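PDB 3EXR: RmpD (Hexulose-6-phosphate synthase) from Streptococcus mutans, which is a TIM-barrel protein of the HUMPS family and is probably an enzyme. Local coordinates for residues A[17-25]-A[48-56]; A[122-130]-A[160-169]. All coordinates share one frame; numbering follows the deposited sequence.

In the fold
The two contacts illustrate how a (beta/alpha)8 barrel repeats one task with different means. In each, two helices of the outer layer pack side by side and run in broadly the same direction: 17-27 with 47-55, and 124-132 with 155-167, the short helices 38-44 and 144-149 coming between them in the chain. The contacts lie on opposite sides of the chain's centre, each about 16 Å from it. Their centres are about 32 Å apart and their nearest atoms about 21 Å, so they do not touch. Residues 17-25 and 48-56 meet mostly through aliphatic side chains, with one phenylalanine ring at the end, whereas residues 122-130 and 160-169 use aromatic rings, lysines and bridging waters.

Contact 1 (A[17-25]-A[48-56]); sequences LKGAITAAV and LVEVLRSLF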
loop_
_atom_site.group_PDB
_atom_site.type_symbol
_atom_site.label_atom_id
_atom_site.label_comp_id
_atom_site.label_asym_id
_atom_site.label_seq_id
_atom_site.Cartn_x
_atom_site.Cartn_y
_atom_site.Cartn_z
ATOM N N LEU A 17 -14.040 1.304 -11.565
ATOM C CA LEU A 17 -13.951 2.682 -11.999
ATOM C C LEU A 17 -15.317 3.360 -11.912
ATOM O O LEU A 17 -15.431 4.479 -11.375
ATOM C CB LEU A 17 -13.412 2.732 -13.422
ATOM C CG LEU A 17 -13.203 4.140 -13.939
ATOM C CD1 LEU A 17 -12.110 4.858 -13.122
ATOM C CD2 LEU A 17 -12.915 4.143 -15.422
ATOM N N LYS A 18 -16.356 2.671 -12.383
ATOM C CA LYS A 18 -17.690 3.261 -12.393
ATOM C C LYS A 18 -18.172 3.613 -10.983
ATOM O O LYS A 18 -18.767 4.664 -10.782
ATOM C CB LYS A 18 -18.691 2.347 -13.116
ATOM C CG LYS A 18 -19.069 1.083 -12.354
ATOM C CD LYS A 18 -19.943 0.168 -13.201
ATOM C CE LYS A 18 -20.493 -0.995 -12.398
ATOM N NZ LYS A 18 -21.311 -1.890 -13.281
ATOM N N GLY A 19 -17.865 2.780 -9.996
ATOM C CA GLY A 19 -18.356 3.075 -8.639
ATOM C C GLY A 19 -17.722 4.328 -8.053
ATOM O O GLY A 19 -18.381 5.159 -7.393
ATOM N N ALA A 20 -16.409 4.477 -8.289
ATOM C CA ALA A 20 -15.673 5.671 -7.823
ATOM C C ALA A 20 -16.178 6.936 -8.500
ATOM O O ALA A 20 -16.424 7.952 -7.850
ATOM C CB ALA A 20 -14.173 5.531 -8.095
ATOM N N ILE A 21 -16.336 6.886 -9.818
ATOM C CA ILE A 21 -16.731 8.086 -10.561
ATOM C C ILE A 21 -18.168 8.456 -10.204
ATOM O O ILE A 21 -18.473 9.621 -9.950
ATOM C CB ILE A 21 -16.548 7.886 -12.079
ATOM C CG1 ILE A 21 -15.045 7.691 -12.411
ATOM C CG2 ILE A 21 -17.137 9.068 -12.866
ATOM C CD1 ILE A 21 -14.754 7.346 -13.851
ATOM N N THR A 22 -19.034 7.460 -10.115
ATOM C CA THR A 22 -20.442 7.766 -9.814
ATOM C C THR A 22 -20.572 8.362 -8.419
ATOM O O THR A 22 -21.284 9.329 -8.220
ATOM C CB THR A 22 -21.329 6.542 -10.001
ATOM O OG1 THR A 22 -21.296 6.155 -11.374
ATOM C CG2 THR A 22 -22.781 6.837 -9.674
ATOM N N ALA A 23 -19.858 7.791 -7.456
ATOM C CA ALA A 23 -19.918 8.311 -6.078
ATOM C C ALA A 23 -19.340 9.735 -6.007
ATOM O O ALA A 23 -19.904 10.631 -5.338
ATOM C CB ALA A 23 -19.194 7.394 -5.116
ATOM N N ALA A 24 -18.211 9.958 -6.677
ATOM C CA ALA A 24 -17.565 11.280 -6.693
ATOM C C ALA A 24 -18.463 12.362 -7.243
ATOM O O ALA A 24 -18.582 13.446 -6.656
ATOM C CB ALA A 24 -16.284 11.244 -7.500
ATOM N N VAL A 25 -19.117 12.062 -8.351
ATOM C CA VAL A 25 -20.032 13.028 -8.964
ATOM C C VAL A 25 -21.224 13.322 -8.046
ATOM O O VAL A 25 -21.700 14.450 -8.002
ATOM C CB VAL A 25 -20.471 12.561 -10.375
ATOM C CG1 VAL A 25 -21.600 13.458 -10.939
ATOM C CG2 VAL A 25 -19.283 12.589 -11.318
ATOM N N LEU A 48 -7.744 7.406 -12.869
ATOM C CA LEU A 48 -8.828 7.898 -12.024
ATOM C C LEU A 48 -8.491 9.260 -11.421
ATOM O O LEU A 48 -9.367 10.152 -11.347
ATOM C CB LEU A 48 -9.147 6.889 -10.912
ATOM C CG LEU A 48 -10.170 7.326 -9.846
ATOM C CD1 LEU A 48 -11.527 7.592 -10.441
ATOM C CD2 LEU A 48 -10.283 6.286 -8.749
ATOM N N VAL A 49 -7.243 9.431 -10.986
ATOM C CA VAL A 49 -6.847 10.706 -10.367
ATOM C C VAL A 49 -7.061 11.861 -11.351
ATOM O O VAL A 49 -7.573 12.911 -10.999
ATOM C CB VAL A 49 -5.374 10.680 -9.878
ATOM C CG1 VAL A 49 -4.937 12.036 -9.360
ATOM C CG2 VAL A 49 -5.201 9.628 -8.789
ATOM N N GLU A 50 -6.644 11.634 -12.585
ATOM C CA GLU A 50 -6.797 12.622 -13.653
ATOM C C GLU A 50 -8.277 12.910 -14.010
ATOM O O GLU A 50 -8.658 14.055 -14.247
ATOM C CB GLU A 50 -6.004 12.170 -14.879
ATOM C CG GLU A 50 -5.861 13.224 -15.954
ATOM C CD GLU A 50 -4.817 12.893 -17.020
ATOM O OE1 GLU A 50 -3.921 12.084 -16.761
ATOM O OE2 GLU A 50 -4.887 13.500 -18.114
ATOM N N VAL A 51 -9.100 11.875 -14.019
ATOM C CA VAL A 51 -10.534 12.038 -14.270
ATOM C C VAL A 51 -11.140 12.901 -13.157
ATOM O O VAL A 51 -11.922 13.792 -13.450
ATOM C CB VAL A 51 -11.249 10.678 -14.372
ATOM C CG1 VAL A 51 -12.765 10.831 -14.383
ATOM C CG2 VAL A 51 -10.753 9.902 -15.615
ATOM N N LEU A 52 -10.752 12.632 -11.921
ATOM C CA LEU A 52 -11.281 13.399 -10.798
ATOM C C LEU A 52 -10.850 14.854 -10.894
ATOM O O LEU A 52 -11.640 15.739 -10.611
ATOM C CB LEU A 52 -10.877 12.805 -9.463
ATOM C CG LEU A 52 -11.461 11.437 -9.156
ATOM C CD1 LEU A 52 -10.821 10.840 -7.930
ATOM C CD2 LEU A 52 -12.987 11.526 -8.974
ATOM N N ARG A 53 -9.601 15.093 -11.299
ATOM C CA ARG A 53 -9.093 16.452 -11.463
ATOM C C ARG A 53 -9.853 17.216 -12.532
ATOM O O ARG A 53 -10.155 18.383 -12.359
ATOM C CB ARG A 53 -7.599 16.439 -11.730
ATOM C CG ARG A 53 -6.971 17.799 -12.051
ATOM C CD ARG A 53 -7.258 18.879 -11.046
ATOM N NE ARG A 53 -6.472 18.628 -9.851
ATOM C CZ ARG A 53 -6.834 18.913 -8.608
ATOM N NH1 ARG A 53 -8.022 19.433 -8.364
ATOM N NH2 ARG A 53 -6.011 18.616 -7.607
ATOM N N SER A 54 -10.196 16.534 -13.612
ATOM C CA SER A 54 -10.977 17.117 -14.694
ATOM C C SER A 54 -12.408 17.487 -14.220
ATOM O O SER A 54 -12.938 18.562 -14.535
ATOM C CB SER A 54 -11.019 16.111 -15.848
ATOM O OG SER A 54 -11.696 16.640 -16.958
ATOM N N LEU A 55 -13.042 16.584 -13.484
ATOM C CA LEU A 55 -14.366 16.849 -12.967
ATOM C C LEU A 55 -14.375 17.962 -11.919
ATOM O O LEU A 55 -15.379 18.687 -11.809
ATOM C CB LEU A 55 -14.944 15.573 -12.338
ATOM C CG LEU A 55 -15.335 14.466 -13.329
ATOM C CD1 LEU A 55 -15.529 13.129 -12.607
ATOM C CD2 LEU A 55 -16.605 14.885 -14.035
ATOM N N PHE A 56 -13.280 18.064 -11.151
ATOM C CA PHE A 56 -13.188 18.953 -9.977
ATOM C C PHE A 56 -11.873 19.759 -9.964
ATOM O O PHE A 56 -10.928 19.440 -9.224
ATOM C CB PHE A 56 -13.375 18.115 -8.717
ATOM C CG PHE A 56 -14.691 17.402 -8.666
ATOM C CD1 PHE A 56 -15.876 18.091 -8.419
ATOM C CD2 PHE A 56 -14.766 16.032 -8.889
ATOM C CE1 PHE A 56 -17.098 17.426 -8.405
ATOM C CE2 PHE A 56 -15.980 15.390 -8.868
ATOM C CZ PHE A 56 -17.135 16.071 -8.618
#
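Leu-48 drives both of its methyl groups into helix 17-25, and the neighbours it finds there set the pattern of this interface. Its CG stands anti to the backbone N (chi1 174°), which directs the branched end toward the first helix. One branch, CD1, lies 3.9 Å from Leu-17 CD1 and also rests on Ile-21 CG1, while the other, CD2, reaches Ala-20 CB at 4.0 Å. The side chains of Leu-17 and Ile-21 each slide past Leu-48 in the opposite direction, with terminal methyls touching in the case of Leu-17.

Ile-21 continues the row from the other helix. Its extended CG1-CD1 arm ends with CD1 4.0 Å from Val-51 CG1, the two side chains crossing at about a right angle. Its CG2 branch leans more loosely toward Leu-55 CD1, at 4.4 Å.

Such pairing of nearly parallel helices is characteristic of the outer layer of a TIM barrel: helix 17-27 follows strand 7-12, helix 47-55 comes after strand 33-36, and the segment axes approach to 11.1 Å with a signed crossing angle of -21°. On the side facing the strands, Ala-24 CB packs 3.6 Å from Leu-52 CD2, the tightest apolar contact here, and both residues also touch Leu-12 of strand 7-12. Cys-40 of helix 38-44 similarly meets Ala-20 and Leu-48.

Toward the C-terminal end, Phe-56 leaves the helical path and turns its ring to the first helix. Its CZ comes within 3.6 Å of Ala-24 O, which approaches the ring obliquely, while Val-25 CA lies at the ring edge. Beside it, Val-25 CG2 meets Leu-55 CD1 at 4.0 Å, again with the side chains about perpendicular.

Contact 2 (A[122-130]-A[160-169]); sequences WTYDQAQQW and KVKKLIEMGF
In the helical shell of a TIM barrel, helices 124-132 and 155-167 are locked together by a knob-into-hole contact: the side chain of Tyr-124 fits among Lys-160, Lys-163, Leu-164 and Met-167. Each wall meets the ring differently. Lys-163, curled by bends at chi2, chi3 and chi4, lays its aliphatic CG 3.5 Å from Tyr-124 CE1 and carries NZ over one face, a cation-pi contact 4.6 Å from the centroid and 14° off the normal. Leu-164 CD2 sits at the ring edge. Met-167 SD approaches obliquely, 3.7 Å from Tyr-124 CD1, as a Met-aromatic contact, and a turn at chi3 (76°) swings CE toward Tyr-124 O and Gln-128 OE1. The phenol oxygen OH lies against the Lys-160 chain, 3.5 Å from its CG.

Lys-160 then extends to Trp-122. Its NZ stands 4.4 Å from the centroid of the six-membered ring, an off-centre cation-pi contact, and a water accepts from this NZ while donating to the carbonyl O of Trp-122, in the loop before the helix. Leu-164 CD2 packs on the same indole at CH2. A second water donates to both Gln-128 OE1 and Met-167 O, whereas Gln-128 NE2 bonds to Asp-132.

The helix ends are finished off locally, by a capping box of Thr-123 and Gln-126 and by a Schellman motif at Gly-168. The latter brings in Phe-169, whose CZ lies 3.3 Å from Ala-127 O, near the ring plane, and 3.7 Å from Trp-130 CE3, at the indole edge. Beneath the pair, Trp-122 and Lys-160 touch Tyr-140 and Phe-169 touches Ala-138 of strand 137-141, Leu-164 rests on Val-171 of strand 170-174, and Trp-130 reaches helix 94-107 through Ile-94 and Met-97.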
loop_
_atom_site.group_PDB
_atom_site.type_symbol
_atom_site.label_atom_id
_atom_site.label_comp_id
_atom_site.label_asym_id
_atom_site.label_seq_id
_atom_site.Cartn_x
_atom_site.Cartn_y
_atom_site.Cartn_z
ATOM N N TRP A 122 2.892 2.050 15.522
ATOM C CA TRP A 122 3.703 3.244 15.325
ATOM C C TRP A 122 3.899 3.961 16.653
ATOM O O TRP A 122 3.081 3.808 17.566
ATOM C CB TRP A 122 3.063 4.180 14.292
ATOM C CG TRP A 122 1.748 4.663 14.719
ATOM C CD1 TRP A 122 0.560 4.052 14.514
ATOM C CD2 TRP A 122 1.471 5.845 15.490
ATOM N NE1 TRP A 122 -0.451 4.788 15.095
ATOM C CE2 TRP A 122 0.083 5.894 15.695
ATOM C CE3 TRP A 122 2.259 6.883 15.995
ATOM C CZ2 TRP A 122 -0.530 6.921 16.395
ATOM C CZ3 TRP A 122 1.660 7.887 16.708
ATOM C CH2 TRP A 122 0.269 7.910 16.893
ATOM N N THR A 123 4.979 4.723 16.756
ATOM C CA THR A 123 5.329 5.438 17.982
ATOM C C THR A 123 5.379 6.966 17.781
ATOM O O THR A 123 5.475 7.466 16.652
ATOM C CB THR A 123 6.722 4.995 18.493
ATOM O OG1 THR A 123 7.723 5.426 17.566
ATOM C CG2 THR A 123 6.830 3.482 18.628
ATOM N N TYR A 124 5.341 7.709 18.888
ATOM C CA TYR A 124 5.521 9.153 18.838
ATOM C C TYR A 124 6.968 9.564 18.450
ATOM O O TYR A 124 7.185 10.646 17.903
ATOM C CB TYR A 124 5.116 9.777 20.162
ATOM C CG TYR A 124 3.633 9.624 20.462
ATOM C CD1 TYR A 124 2.690 10.284 19.680
ATOM C CD2 TYR A 124 3.178 8.836 21.526
ATOM C CE1 TYR A 124 1.318 10.169 19.944
ATOM C CE2 TYR A 124 1.797 8.717 21.802
ATOM C CZ TYR A 124 0.882 9.376 20.993
ATOM O OH TYR A 124 -0.481 9.295 21.244
ATOM N N ASP A 125 7.946 8.702 18.720
ATOM C CA ASP A 125 9.309 8.967 18.272
ATOM C C ASP A 125 9.371 8.916 16.743
ATOM O O ASP A 125 9.981 9.784 16.114
ATOM C CB ASP A 125 10.307 8.001 18.925
ATOM C CG ASP A 125 10.368 8.181 20.437
ATOM O OD1 ASP A 125 10.345 9.340 20.909
ATOM O OD2 ASP A 125 10.387 7.206 21.196
ATOM N N GLN A 126 8.684 7.946 16.150
ATOM C CA GLN A 126 8.552 7.897 14.689
ATOM C C GLN A 126 7.816 9.138 14.183
ATOM O O GLN A 126 8.247 9.777 13.216
ATOM C CB GLN A 126 7.822 6.622 14.256
ATOM C CG GLN A 126 8.573 5.321 14.518
ATOM C CD GLN A 126 7.728 4.076 14.222
ATOM O OE1 GLN A 126 6.506 4.110 14.307
ATOM N NE2 GLN A 126 8.388 2.978 13.873
ATOM N N ALA A 127 6.706 9.489 14.837
ATOM C CA ALA A 127 5.935 10.653 14.412
ATOM C C ALA A 127 6.791 11.913 14.381
ATOM O O ALA A 127 6.684 12.715 13.462
ATOM C CB ALA A 127 4.700 10.845 15.294
ATOM N N GLN A 128 7.695 12.075 15.351
ATOM C CA GLN A 128 8.552 13.267 15.342
ATOM C C GLN A 128 9.526 13.212 14.150
ATOM O O GLN A 128 9.868 14.232 13.570
ATOM C CB GLN A 128 9.296 13.426 16.686
ATOM C CG GLN A 128 10.113 14.703 16.802
ATOM C CD GLN A 128 9.246 15.950 16.791
ATOM O OE1 GLN A 128 8.303 16.066 17.583
ATOM N NE2 GLN A 128 9.519 16.860 15.867
ATOM N N GLN A 129 9.957 12.012 13.772
ATOM C CA GLN A 129 10.805 11.863 12.593
ATOM C C GLN A 129 10.070 12.305 11.316
ATOM O O GLN A 129 10.659 12.951 10.460
ATOM C CB GLN A 129 11.307 10.435 12.459
ATOM C CG GLN A 129 12.263 10.004 13.541
ATOM C CD GLN A 129 12.778 8.645 13.208
ATOM O OE1 GLN A 129 13.557 8.495 12.262
ATOM N NE2 GLN A 129 12.296 7.637 13.919
ATOM N N TRP A 130 8.768 12.011 11.223
ATOM C CA TRP A 130 8.005 12.456 10.068
ATOM C C TRP A 130 7.988 13.986 10.022
ATOM O O TRP A 130 8.268 14.577 8.988
ATOM C CB TRP A 130 6.551 11.891 10.047
ATOM C CG TRP A 130 6.472 10.398 10.248
ATOM C CD1 TRP A 130 7.370 9.464 9.831
ATOM C CD2 TRP A 130 5.440 9.684 10.930
ATOM N NE1 TRP A 130 6.972 8.211 10.225
ATOM C CE2 TRP A 130 5.796 8.320 10.920
ATOM C CE3 TRP A 130 4.259 10.070 11.593
ATOM C CZ2 TRP A 130 4.998 7.331 11.502
ATOM C CZ3 TRP A 130 3.487 9.087 12.193
ATOM C CH2 TRP A 130 3.856 7.738 12.142
ATOM N N LYS A 160 -4.860 9.991 21.587
ATOM C CA LYS A 160 -3.805 9.897 20.579
ATOM C C LYS A 160 -3.971 10.969 19.501
ATOM O O LYS A 160 -3.014 11.612 19.082
ATOM C CB LYS A 160 -3.736 8.484 19.989
ATOM C CG LYS A 160 -3.463 7.403 21.054
ATOM C CD LYS A 160 -3.001 6.091 20.455
ATOM C CE LYS A 160 -1.582 6.185 19.949
ATOM N NZ LYS A 160 -1.094 4.824 19.528
ATOM N N VAL A 161 -5.205 11.168 19.053
ATOM C CA VAL A 161 -5.507 12.278 18.150
ATOM C C VAL A 161 -5.053 13.589 18.760
ATOM O O VAL A 161 -4.358 14.368 18.105
ATOM C CB VAL A 161 -6.984 12.301 17.730
ATOM C CG1 VAL A 161 -7.300 13.564 16.931
ATOM C CG2 VAL A 161 -7.320 11.002 16.934
ATOM N N LYS A 162 -5.430 13.839 20.011
ATOM C CA LYS A 162 -5.047 15.072 20.681
ATOM C C LYS A 162 -3.536 15.255 20.748
ATOM O O LYS A 162 -3.036 16.357 20.513
ATOM C CB LYS A 162 -5.643 15.118 22.087
ATOM C CG LYS A 162 -7.114 15.390 22.084
ATOM C CD LYS A 162 -7.756 14.958 23.388
ATOM C CE LYS A 162 -9.257 15.167 23.375
ATOM N NZ LYS A 162 -9.915 14.901 24.731
ATOM N N LYS A 163 -2.827 14.174 21.045
ATOM C CA LYS A 163 -1.371 14.242 21.183
ATOM C C LYS A 163 -0.683 14.531 19.858
ATOM O O LYS A 163 0.274 15.299 19.808
ATOM C CB LYS A 163 -0.825 12.965 21.813
ATOM C CG LYS A 163 0.716 12.945 22.001
ATOM C CD LYS A 163 1.232 14.088 22.884
ATOM C CE LYS A 163 2.320 13.620 23.871
ATOM N NZ LYS A 163 3.588 13.165 23.236
ATOM N N LEU A 164 -1.154 13.909 18.780
ATOM C CA LEU A 164 -0.595 14.199 17.463
ATOM C C LEU A 164 -0.805 15.652 17.046
ATOM O O LEU A 164 0.082 16.282 16.479
ATOM C CB LEU A 164 -1.174 13.256 16.416
ATOM C CG LEU A 164 -0.819 11.793 16.494
ATOM C CD1 LEU A 164 -1.745 11.033 15.565
ATOM C CD2 LEU A 164 0.661 11.535 16.122
ATOM N N ILE A 165 -1.979 16.194 17.366
ATOM C CA ILE A 165 -2.296 17.585 17.060
ATOM C C ILE A 165 -1.325 18.486 17.842
ATOM O O ILE A 165 -0.756 19.430 17.289
ATOM C CB ILE A 165 -3.779 17.919 17.408
ATOM C CG1 ILE A 165 -4.724 17.242 16.403
ATOM C CG2 ILE A 165 -4.003 19.434 17.451
ATOM C CD1 ILE A 165 -6.212 17.224 16.780
ATOM N N GLU A 166 -1.107 18.146 19.114
ATOM C CA GLU A 166 -0.238 18.963 19.958
ATOM C C GLU A 166 1.207 18.926 19.475
ATOM O O GLU A 166 1.917 19.918 19.569
ATOM C CB GLU A 166 -0.367 18.572 21.422
ATOM C CG GLU A 166 -1.600 19.198 22.095
ATOM C CD GLU A 166 -1.979 20.608 21.576
ATOM O OE1 GLU A 166 -3.048 20.766 20.919
ATOM O OE2 GLU A 166 -1.228 21.571 21.844
ATOM N N MET A 167 1.625 17.798 18.905
ATOM C CA MET A 167 2.965 17.672 18.307
ATOM C C MET A 167 3.140 18.539 17.062
ATOM O O MET A 167 4.261 18.784 16.640
ATOM C CB MET A 167 3.242 16.211 17.931
ATOM C CG MET A 167 3.495 15.323 19.121
ATOM S SD MET A 167 3.863 13.630 18.642
ATOM C CE MET A 167 5.511 13.780 18.093
ATOM N N GLY A 168 2.045 18.989 16.456
ATOM C CA GLY A 168 2.123 19.793 15.242
ATOM C C GLY A 168 1.529 19.154 13.985
ATOM O O GLY A 168 1.631 19.732 12.906
ATOM N N PHE A 169 0.886 17.995 14.123
ATOM C CA PHE A 169 0.164 17.387 12.987
ATOM C C PHE A 169 -1.177 18.021 12.680
ATOM O O PHE A 169 -1.962 18.379 13.598
ATOM C CB PHE A 169 -0.036 15.878 13.183
ATOM C CG PHE A 169 1.226 15.070 13.018
ATOM C CD1 PHE A 169 1.630 14.619 11.765
ATOM C CD2 PHE A 169 2.024 14.783 14.115
ATOM C CE1 PHE A 169 2.798 13.873 11.600
ATOM C CE2 PHE A 169 3.187 14.038 13.975
ATOM C CZ PHE A 169 3.577 13.568 12.718
HETATM O O HOH W 1 1.549 5.604 19.023
HETATM O O HOH W 2 6.564 18.033 18.029
#